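Local coordinates for multifunctional non-homologous end joining DNA repair protein LigD (Mycobacterium tuberculosis, PDB 2IRU) that probably repairs DNA double-strand breaks with Ku by non-homologous end joining, this fragment being its polymerase domain, which depends on manganese, at residues A[35-46]-A[240-248]; A[71-82]-A[93-104]. All coordinates share one frame; numbering follows the deposited sequence.

Contact 1: A[35-46]-A[240-248]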
loop_
_atom_site.group_PDB
_atom_site.type_symbol
_atom_site.label_atom_id
_atom_site.label_comp_id
_atom_site.label_asym_id
_atom_site.label_seq_id
_atom_site.Cartn_x
_atom_site.Cartn_y
_atom_site.Cartn_z
ATOM N N TYR A 35 -7.620 11.484 -10.810
ATOM C CA TYR A 35 -7.814 10.349 -9.906
ATOM C C TYR A 35 -7.247 10.607 -8.519
ATOM O O TYR A 35 -7.940 10.405 -7.495
ATOM C CB TYR A 35 -7.226 9.072 -10.491
ATOM C CG TYR A 35 -7.235 7.971 -9.465
ATOM C CD1 TYR A 35 -8.418 7.244 -9.177
ATOM C CD2 TYR A 35 -6.061 7.632 -8.776
ATOM C CE1 TYR A 35 -8.407 6.186 -8.209
ATOM C CE2 TYR A 35 -6.041 6.604 -7.786
ATOM C CZ TYR A 35 -7.215 5.887 -7.514
ATOM O OH TYR A 35 -7.263 4.907 -6.533
ATOM N N TYR A 36 -5.994 11.067 -8.471
ATOM C CA TYR A 36 -5.364 11.261 -7.163
ATOM C C TYR A 36 -6.068 12.445 -6.414
ATOM O O TYR A 36 -6.215 12.429 -5.179
ATOM C CB TYR A 36 -3.861 11.443 -7.326
ATOM C CG TYR A 36 -3.130 10.113 -7.334
ATOM C CD1 TYR A 36 -3.305 9.214 -6.261
ATOM C CD2 TYR A 36 -2.268 9.759 -8.362
ATOM C CE1 TYR A 36 -2.644 7.988 -6.217
ATOM C CE2 TYR A 36 -1.582 8.518 -8.335
ATOM C CZ TYR A 36 -1.784 7.643 -7.244
ATOM O OH TYR A 36 -1.162 6.398 -7.196
ATOM N N ALA A 37 -6.552 13.439 -7.155
ATOM C CA ALA A 37 -7.422 14.444 -6.521
ATOM C C ALA A 37 -8.670 13.825 -5.922
ATOM O O ALA A 37 -9.081 14.194 -4.809
ATOM C CB ALA A 37 -7.806 15.519 -7.523
ATOM N N GLY A 38 -9.285 12.912 -6.665
ATOM C CA GLY A 38 -10.576 12.307 -6.262
ATOM C C GLY A 38 -10.428 11.417 -5.041
ATOM O O GLY A 38 -11.358 11.301 -4.229
ATOM N N VAL A 39 -9.269 10.761 -4.949
ATOM C CA VAL A 39 -9.025 9.834 -3.812
ATOM C C VAL A 39 -8.295 10.474 -2.634
ATOM O O VAL A 39 -8.152 9.819 -1.587
ATOM C CB VAL A 39 -8.327 8.478 -4.215
ATOM C CG1 VAL A 39 -9.140 7.710 -5.284
ATOM C CG2 VAL A 39 -6.845 8.667 -4.586
ATOM N N ALA A 40 -7.853 11.734 -2.774
ATOM C CA ALA A 40 -7.017 12.332 -1.723
ATOM C C ALA A 40 -7.629 12.169 -0.325
ATOM O O ALA A 40 -6.937 11.760 0.616
ATOM C CB ALA A 40 -6.709 13.839 -2.006
ATOM N N GLU A 41 -8.906 12.520 -0.189
ATOM C CA GLU A 41 -9.535 12.575 1.133
ATOM C C GLU A 41 -9.432 11.227 1.816
ATOM O O GLU A 41 -9.091 11.170 3.010
ATOM C CB GLU A 41 -10.995 12.988 1.031
ATOM C CG GLU A 41 -11.691 13.219 2.406
ATOM C CD GLU A 41 -13.226 13.357 2.303
ATOM O OE1 GLU A 41 -13.751 13.526 1.166
ATOM O OE2 GLU A 41 -13.903 13.332 3.366
ATOM N N VAL A 42 -9.742 10.161 1.074
ATOM C CA VAL A 42 -9.730 8.805 1.661
ATOM C C VAL A 42 -8.330 8.198 1.706
ATOM O O VAL A 42 -8.045 7.363 2.608
ATOM C CB VAL A 42 -10.731 7.837 0.952
ATOM C CG1 VAL A 42 -12.150 8.375 1.064
ATOM C CG2 VAL A 42 -10.342 7.560 -0.531
ATOM N N MET A 43 -7.471 8.602 0.766
ATOM C CA MET A 43 -6.115 8.050 0.699
ATOM C C MET A 43 -5.169 8.608 1.775
ATOM O O MET A 43 -4.322 7.884 2.317
ATOM C CB MET A 43 -5.482 8.264 -0.698
ATOM C CG MET A 43 -4.199 7.485 -0.884
ATOM S SD MET A 43 -3.553 7.672 -2.545
ATOM C CE MET A 43 -2.073 6.634 -2.455
ATOM N N LEU A 44 -5.305 9.888 2.084
ATOM C CA LEU A 44 -4.275 10.566 2.892
ATOM C C LEU A 44 -4.080 9.960 4.296
ATOM O O LEU A 44 -2.923 9.807 4.756
ATOM C CB LEU A 44 -4.515 12.059 2.942
ATOM C CG LEU A 44 -4.159 12.748 1.628
ATOM C CD1 LEU A 44 -4.687 14.162 1.788
ATOM C CD2 LEU A 44 -2.679 12.731 1.346
ATOM N N GLY A 45 -5.176 9.518 4.928
ATOM C CA GLY A 45 -5.132 9.040 6.318
ATOM C C GLY A 45 -4.238 7.808 6.434
ATOM O O GLY A 45 -3.663 7.531 7.489
ATOM N N HIS A 46 -4.134 7.059 5.343
ATOM C CA HIS A 46 -3.373 5.790 5.364
ATOM C C HIS A 46 -1.908 5.883 4.947
ATOM O O HIS A 46 -1.148 4.886 5.073
ATOM C CB HIS A 46 -4.121 4.702 4.576
ATOM C CG HIS A 46 -5.594 4.741 4.818
ATOM N ND1 HIS A 46 -6.156 4.415 6.036
ATOM C CD2 HIS A 46 -6.610 5.133 4.021
ATOM C CE1 HIS A 46 -7.466 4.597 5.965
ATOM N NE2 HIS A 46 -7.762 5.041 4.753
ATOM N N THR A 240 5.168 -1.211 1.343
ATOM C CA THR A 240 4.048 -1.927 0.722
ATOM C C THR A 240 3.168 -0.908 -0.003
ATOM O O THR A 240 2.946 0.224 0.506
ATOM C CB THR A 240 3.225 -2.682 1.819
ATOM O OG1 THR A 240 4.086 -3.674 2.431
ATOM C CG2 THR A 240 1.987 -3.303 1.254
ATOM N N ILE A 241 2.758 -1.276 -1.214
ATOM C CA ILE A 241 1.846 -0.445 -2.017
ATOM C C ILE A 241 0.724 0.147 -1.155
ATOM O O ILE A 241 0.034 -0.590 -0.397
ATOM C CB ILE A 241 1.249 -1.245 -3.199
ATOM C CG1 ILE A 241 0.521 -0.316 -4.186
ATOM C CG2 ILE A 241 0.298 -2.406 -2.724
ATOM C CD1 ILE A 241 1.510 0.497 -5.088
ATOM N N ALA A 242 0.536 1.449 -1.270
ATOM C CA ALA A 242 -0.446 2.116 -0.428
ATOM C C ALA A 242 -1.878 1.888 -0.878
ATOM O O ALA A 242 -2.154 1.904 -2.071
ATOM C CB ALA A 242 -0.162 3.568 -0.370
ATOM N N PRO A 243 -2.810 1.719 0.092
ATOM C CA PRO A 243 -4.203 1.658 -0.334
ATOM C C PRO A 243 -4.547 2.880 -1.229
ATOM O O PRO A 243 -4.093 4.017 -0.943
ATOM C CB PRO A 243 -4.985 1.731 0.977
ATOM C CG PRO A 243 -4.042 1.096 2.001
ATOM C CD PRO A 243 -2.658 1.573 1.555
ATOM N N TYR A 244 -5.348 2.613 -2.255
ATOM C CA TYR A 244 -5.748 3.612 -3.281
ATOM C C TYR A 244 -4.665 3.993 -4.308
ATOM O O TYR A 244 -4.966 4.681 -5.285
ATOM C CB TYR A 244 -6.317 4.870 -2.657
ATOM C CG TYR A 244 -7.540 4.590 -1.818
ATOM C CD1 TYR A 244 -8.788 4.394 -2.442
ATOM C CD2 TYR A 244 -7.470 4.566 -0.414
ATOM C CE1 TYR A 244 -9.939 4.150 -1.686
ATOM C CE2 TYR A 244 -8.633 4.319 0.364
ATOM C CZ TYR A 244 -9.852 4.116 -0.294
ATOM O OH TYR A 244 -10.995 3.877 0.397
ATOM N N SER A 245 -3.436 3.512 -4.107
ATOM C CA SER A 245 -2.416 3.742 -5.159
ATOM C C SER A 245 -2.808 3.042 -6.449
ATOM O O SER A 245 -3.319 1.895 -6.434
ATOM C CB SER A 245 -1.041 3.196 -4.728
ATOM O OG SER A 245 -0.042 3.486 -5.731
ATOM N N LEU A 246 -2.516 3.699 -7.564
ATOM C CA LEU A 246 -2.554 3.046 -8.877
ATOM C C LEU A 246 -1.420 2.023 -8.897
ATOM O O LEU A 246 -0.466 2.105 -8.076
ATOM C CB LEU A 246 -2.303 4.082 -9.997
ATOM C CG LEU A 246 -3.458 5.040 -10.283
ATOM C CD1 LEU A 246 -3.014 6.205 -11.136
ATOM C CD2 LEU A 246 -4.565 4.320 -11.023
ATOM N N ARG A 247 -1.515 1.128 -9.871
ATOM C CA ARG A 247 -0.450 0.180 -10.174
ATOM C C ARG A 247 0.091 0.446 -11.567
ATOM O O ARG A 247 -0.668 0.743 -12.523
ATOM C CB ARG A 247 -0.968 -1.264 -10.107
ATOM C CG ARG A 247 -1.589 -1.673 -8.752
ATOM C CD ARG A 247 -0.683 -1.351 -7.562
ATOM N NE ARG A 247 0.663 -1.869 -7.696
ATOM C CZ ARG A 247 1.088 -3.003 -7.152
ATOM N NH1 ARG A 247 0.274 -3.742 -6.398
ATOM N NH2 ARG A 247 2.355 -3.370 -7.307
ATOM N N GLY A 248 1.402 0.271 -11.705
ATOM C CA GLY A 248 2.056 0.450 -13.017
ATOM C C GLY A 248 2.018 -0.875 -13.742
ATOM O O GLY A 248 2.988 -1.652 -13.746
HETATM O O HOH W 1 -3.549 5.058 1.514
#

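Contact 2: A[71-82]-A[93-104]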
loop_
_atom_site.group_PDB
_atom_site.type_symbol
_atom_site.label_atom_id
_atom_site.label_comp_id
_atom_site.label_asym_id
_atom_site.label_seq_id
_atom_site.Cartn_x
_atom_site.Cartn_y
_atom_site.Cartn_z
ATOM N N LEU A 71 14.139 12.211 -1.380
ATOM C CA LEU A 71 13.430 13.350 -1.948
ATOM C C LEU A 71 14.443 14.305 -2.589
ATOM O O LEU A 71 15.185 14.976 -1.877
ATOM C CB LEU A 71 12.615 14.093 -0.866
ATOM C CG LEU A 71 11.660 15.165 -1.462
ATOM C CD1 LEU A 71 10.700 14.640 -2.554
ATOM C CD2 LEU A 71 10.856 15.848 -0.345
ATOM N N ALA A 72 14.403 14.384 -3.913
ATOM C CA ALA A 72 15.346 15.224 -4.678
ATOM C C ALA A 72 15.182 16.711 -4.331
ATOM O O ALA A 72 14.023 17.162 -4.073
ATOM C CB ALA A 72 15.144 15.024 -6.169
ATOM N N LEU A 73 16.290 17.476 -4.347
ATOM C CA LEU A 73 16.184 18.927 -4.102
ATOM C C LEU A 73 15.250 19.644 -5.099
ATOM O O LEU A 73 14.670 20.709 -4.801
ATOM C CB LEU A 73 17.569 19.603 -4.091
ATOM C CG LEU A 73 17.681 21.025 -3.538
ATOM C CD1 LEU A 73 17.374 21.023 -2.040
ATOM C CD2 LEU A 73 19.101 21.534 -3.737
ATOM N N SER A 74 15.110 19.080 -6.296
ATOM C CA SER A 74 14.248 19.664 -7.320
ATOM C C SER A 74 12.740 19.571 -6.965
ATOM O O SER A 74 11.896 20.238 -7.609
ATOM C CB SER A 74 14.531 18.968 -8.644
ATOM O OG SER A 74 14.204 17.598 -8.557
ATOM N N ALA A 75 12.406 18.721 -5.987
ATOM C CA ALA A 75 10.995 18.557 -5.529
ATOM C C ALA A 75 10.550 19.852 -4.802
ATOM O O ALA A 75 11.393 20.612 -4.288
ATOM C CB ALA A 75 10.864 17.343 -4.624
ATOM N N PRO A 76 9.252 20.113 -4.754
ATOM C CA PRO A 76 8.763 21.340 -4.077
ATOM C C PRO A 76 9.237 21.469 -2.631
ATOM O O PRO A 76 9.270 20.475 -1.914
ATOM C CB PRO A 76 7.241 21.184 -4.129
ATOM C CG PRO A 76 7.026 20.393 -5.360
ATOM C CD PRO A 76 8.152 19.376 -5.395
ATOM N N PRO A 77 9.638 22.687 -2.231
ATOM C CA PRO A 77 10.176 22.855 -0.859
ATOM C C PRO A 77 9.120 22.647 0.229
ATOM O O PRO A 77 9.456 22.411 1.409
ATOM C CB PRO A 77 10.685 24.309 -0.840
ATOM C CG PRO A 77 10.626 24.762 -2.252
ATOM C CD PRO A 77 9.719 23.925 -3.026
ATOM N N TRP A 78 7.850 22.755 -0.159
ATOM C CA TRP A 78 6.749 22.689 0.810
ATOM C C TRP A 78 6.347 21.258 1.180
ATOM O O TRP A 78 5.542 21.043 2.117
ATOM C CB TRP A 78 5.542 23.499 0.302
ATOM C CG TRP A 78 5.162 23.183 -1.146
ATOM C CD1 TRP A 78 5.432 23.949 -2.259
ATOM C CD2 TRP A 78 4.436 22.040 -1.623
ATOM N NE1 TRP A 78 4.918 23.360 -3.392
ATOM C CE2 TRP A 78 4.305 22.185 -3.038
ATOM C CE3 TRP A 78 3.876 20.910 -1.004
ATOM C CZ2 TRP A 78 3.642 21.244 -3.837
ATOM C CZ3 TRP A 78 3.215 19.945 -1.823
ATOM C CH2 TRP A 78 3.126 20.124 -3.227
ATOM N N LEU A 79 6.884 20.253 0.466
ATOM C CA LEU A 79 6.609 18.866 0.863
ATOM C C LEU A 79 7.181 18.591 2.257
ATOM O O LEU A 79 8.315 18.978 2.561
ATOM C CB LEU A 79 7.244 17.900 -0.142
ATOM C CG LEU A 79 6.476 17.741 -1.451
ATOM C CD1 LEU A 79 7.402 17.071 -2.473
ATOM C CD2 LEU A 79 5.237 16.878 -1.223
ATOM N N SER A 80 6.376 17.960 3.111
ATOM C CA SER A 80 6.917 17.409 4.356
ATOM C C SER A 80 7.962 16.334 4.026
ATOM O O SER A 80 7.886 15.663 2.986
ATOM C CB SER A 80 5.793 16.833 5.200
ATOM O OG SER A 80 4.909 17.883 5.560
ATOM N N ARG A 81 8.955 16.191 4.913
ATOM C CA ARG A 81 9.976 15.175 4.743
ATOM C C ARG A 81 10.579 14.795 6.081
ATOM O O ARG A 81 10.552 15.565 7.058
ATOM C CB ARG A 81 11.077 15.625 3.785
ATOM C CG ARG A 81 11.874 16.830 4.322
ATOM C CD ARG A 81 12.437 17.627 3.159
ATOM N NE ARG A 81 11.397 18.367 2.435
ATOM C CZ ARG A 81 11.535 18.834 1.190
ATOM N NH1 ARG A 81 12.663 18.630 0.505
ATOM N NH2 ARG A 81 10.529 19.476 0.602
ATOM N N ALA A 82 11.157 13.599 6.110
ATOM C CA ALA A 82 11.821 13.138 7.307
ATOM C C ALA A 82 12.840 12.064 6.972
ATOM O O ALA A 82 12.759 11.445 5.920
ATOM C CB ALA A 82 10.816 12.667 8.345
ATOM N N TYR A 93 12.937 11.042 3.079
ATOM C CA TYR A 93 11.769 10.775 2.236
ATOM C C TYR A 93 10.736 11.888 2.282
ATOM O O TYR A 93 10.641 12.551 3.308
ATOM C CB TYR A 93 11.030 9.553 2.773
ATOM C CG TYR A 93 11.701 8.219 2.636
ATOM C CD1 TYR A 93 11.311 7.353 1.605
ATOM C CD2 TYR A 93 12.654 7.794 3.581
ATOM C CE1 TYR A 93 11.869 6.075 1.507
ATOM C CE2 TYR A 93 13.228 6.526 3.474
ATOM C CZ TYR A 93 12.823 5.689 2.433
ATOM O OH TYR A 93 13.375 4.422 2.343
ATOM N N PRO A 94 9.883 12.018 1.219
ATOM C CA PRO A 94 8.727 12.915 1.334
ATOM C C PRO A 94 7.694 12.201 2.207
ATOM O O PRO A 94 7.693 10.979 2.278
ATOM C CB PRO A 94 8.180 13.003 -0.100
ATOM C CG PRO A 94 8.659 11.714 -0.788
ATOM C CD PRO A 94 9.900 11.245 -0.041
ATOM N N ILE A 95 6.876 12.959 2.898
ATOM C CA ILE A 95 5.681 12.422 3.576
ATOM C C ILE A 95 4.531 13.125 2.841
ATOM O O ILE A 95 4.477 14.336 2.804
ATOM C CB ILE A 95 5.675 12.797 5.074
ATOM C CG1 ILE A 95 6.869 12.162 5.814
ATOM C CG2 ILE A 95 4.281 12.445 5.720
ATOM C CD1 ILE A 95 7.130 12.819 7.136
ATOM N N ILE A 96 3.628 12.349 2.262
ATOM C CA ILE A 96 2.516 12.929 1.507
ATOM C C ILE A 96 1.361 13.058 2.472
ATOM O O ILE A 96 0.914 12.057 3.033
ATOM C CB ILE A 96 2.158 12.020 0.311
ATOM C CG1 ILE A 96 3.406 11.839 -0.598
ATOM C CG2 ILE A 96 0.944 12.551 -0.418
ATOM C CD1 ILE A 96 3.973 13.114 -1.230
ATOM N N ASP A 97 0.930 14.304 2.701
ATOM C CA ASP A 97 -0.025 14.599 3.779
ATOM C C ASP A 97 -1.007 15.698 3.394
ATOM O O ASP A 97 -1.703 16.245 4.258
ATOM C CB ASP A 97 0.712 14.927 5.103
ATOM C CG ASP A 97 1.713 16.078 4.961
ATOM O OD1 ASP A 97 1.707 16.799 3.922
ATOM O OD2 ASP A 97 2.523 16.279 5.926
ATOM N N SER A 98 -1.073 15.977 2.086
ATOM C CA SER A 98 -2.030 16.955 1.550
ATOM C C SER A 98 -2.422 16.540 0.138
ATOM O O SER A 98 -1.703 15.796 -0.555
ATOM C CB SER A 98 -1.409 18.345 1.489
ATOM O OG SER A 98 -0.385 18.408 0.480
ATOM N N ALA A 99 -3.586 17.040 -0.283
ATOM C CA ALA A 99 -4.048 16.795 -1.653
ATOM C C ALA A 99 -3.018 17.277 -2.693
ATOM O O ALA A 99 -2.740 16.586 -3.698
ATOM C CB ALA A 99 -5.416 17.467 -1.864
ATOM N N THR A 100 -2.405 18.428 -2.421
ATOM C CA THR A 100 -1.431 18.956 -3.368
ATOM C C THR A 100 -0.191 18.051 -3.471
ATOM O O THR A 100 0.404 17.931 -4.551
ATOM C CB THR A 100 -1.062 20.411 -3.069
ATOM O OG1 THR A 100 -2.268 21.185 -2.979
ATOM C CG2 THR A 100 -0.263 20.968 -4.205
ATOM N N GLY A 101 0.148 17.355 -2.379
ATOM C CA GLY A 101 1.210 16.374 -2.411
ATOM C C GLY A 101 0.881 15.255 -3.392
ATOM O O GLY A 101 1.728 14.780 -4.142
ATOM N N LEU A 102 -0.378 14.800 -3.364
ATOM C CA LEU A 102 -0.793 13.763 -4.319
ATOM C C LEU A 102 -0.839 14.311 -5.756
ATOM O O LEU A 102 -0.581 13.569 -6.699
ATOM C CB LEU A 102 -2.133 13.156 -3.923
ATOM C CG LEU A 102 -2.045 12.199 -2.743
ATOM C CD1 LEU A 102 -3.401 11.895 -2.151
ATOM C CD2 LEU A 102 -1.312 10.902 -3.101
ATOM N N ALA A 103 -1.184 15.587 -5.907
ATOM C CA ALA A 103 -1.035 16.236 -7.225
ATOM C C ALA A 103 0.430 16.158 -7.729
ATOM O O ALA A 103 0.688 15.928 -8.923
ATOM C CB ALA A 103 -1.548 17.653 -7.187
ATOM N N TRP A 104 1.392 16.369 -6.818
ATOM C CA TRP A 104 2.832 16.237 -7.150
ATOM C C TRP A 104 3.140 14.778 -7.537
ATOM O O TRP A 104 3.793 14.515 -8.545
ATOM C CB TRP A 104 3.691 16.666 -5.937
ATOM C CG TRP A 104 5.137 16.461 -6.164
ATOM C CD1 TRP A 104 5.949 17.148 -7.045
ATOM C CD2 TRP A 104 5.943 15.422 -5.599
ATOM N NE1 TRP A 104 7.227 16.634 -6.998
ATOM C CE2 TRP A 104 7.255 15.585 -6.111
ATOM C CE3 TRP A 104 5.698 14.402 -4.653
ATOM C CZ2 TRP A 104 8.314 14.732 -5.735
ATOM C CZ3 TRP A 104 6.722 13.565 -4.274
ATOM C CH2 TRP A 104 8.038 13.741 -4.801
HETATM O O HOH W 2 3.927 16.996 2.346
#

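Contact 1: A[35-46]-A[240-248]
Val-42 sets its CG2 over one face of the Tyr-244 ring, 3.6 Å from the centroid and 18° off the normal, a CH-pi contact in which the two side chains meet at about a right angle. At the edge of the same ring lie Tyr-35 OH and His-46 CD2. The Tyr-35 ring carries Leu-246 CD2 over one face and has Tyr-244 O at its edge, while its own CD2 sits above the middle of the Tyr-36 ring. That edge contact with the carbonyl is a short hydrogen bond, Tyr-35 OH to Tyr-244 O at 2.6 Å. Tyr-36 OH accepts from Leu-246 N (3.0 Å, 161° at the hydrogen) and is also bonded to Leu-111 O, so the phenol ties the helix to two pieces of backbone at once.

The loop held here makes a type II beta turn, Ala-242 to Ser-245, which leads out of the edge strand 240-241 of an antiparallel sheet in the primase-polymerase domain and on to Arg-247, which probably binds the substrate of the polymerase. Met-43 lies along the turn. With CG anti to the backbone N (chi1 -169°) and the chain extended beyond it, Met-43 CG packs 3.8 Å from Tyr-244 CB and Met-43 CE ends 4.2 Å from Ala-242 CB. One water donates to both Met-43 O (3.0 Å) and Pro-243 O (2.7 Å), joining two carbonyls that could not bond each other. Beyond the contact, Asp-285 takes the polar ends of both Tyr-244 and His-46, and Asp-291 the other nitrogen of the imidazole.

Contact 2: A[71-82]-A[93-104]
Three groups hold one water between Ser-80 and the chain opposite: it accepts from Ser-80 N (2.7 Å) and donates to Ile-95 O and to Asp-97 OD1. It fills in where the two strands part, for Ile-95 N still bonds directly to Ser-80 O, while the return link runs through the water. Asp-97 uses its second oxygen as well, OD2 taking the hydroxyl of Ser-80 OG at 2.9 Å on the syn side, close to the carboxylate plane. Further along, Ala-82 and Tyr-93 form a regular antiparallel hydrogen-bonded pair with bonds both ways. This is the open end of the hairpin of strands 80-84 and 91-95.

Behind it, Trp-104 of helix 99-107 is the hydrophobic centre. The chi1 of 176° swings the indole of Trp-104 out, opposite the backbone N, toward 71-82. Leu-79 CD1 sits squarely over the six-membered ring of Trp-104, 3.7 Å from its centroid and 7° off the normal. Leu-71 CD1 touches Trp-104 CH2 at 3.6 Å, and Ala-75 and Pro-76 come in obliquely. Nearer the start of the helix, where Ser-98 OG caps Gly-101 N, Trp-78 CH2 lies 3.6 Å from Thr-100 CG2.

Arg-81 turns back on its own segment: Arg-81 NE (3.1 Å) and NH2 both grip Leu-79 O side-on, from the same face of that carbonyl, and NH2 reaches Pro-76 O too. Leu-71 CD2 covers the Arg-81 guanidinium 3.4 Å above its centre. By tying both carbonyls of the turn Pro-76 to Leu-79, Arg-81 probably steadies the bend that brings Leu-79 over the indole, and Asp-97, met by a hydroxyl and a water, is probably ionised.

In the fold
From the N terminus the chain soon enters helix 29-47, the first half of contact 1, which is completed only at 240-248, with 193 residues in between. Within that long loop lies contact 2, a short closure: 71-82 meets 93-104 across just ten residues, the end of a hairpin whose turn probably touches DNA. The chain then runs through strand 112-115 and the strand with Asp-140 and Asp-142, likely manganese ligands, before returning to the helix. The contacts do not cross, but they meet on helix 29-47: Leu-102 CD1 packs 3.7 Å from Ala-40 CA, and Leu-44 touches Ser-98 and Ala-99. Helix 29-47 thus lies between helix 99-107, with the residues leading into it, and the turn after strand 240-241.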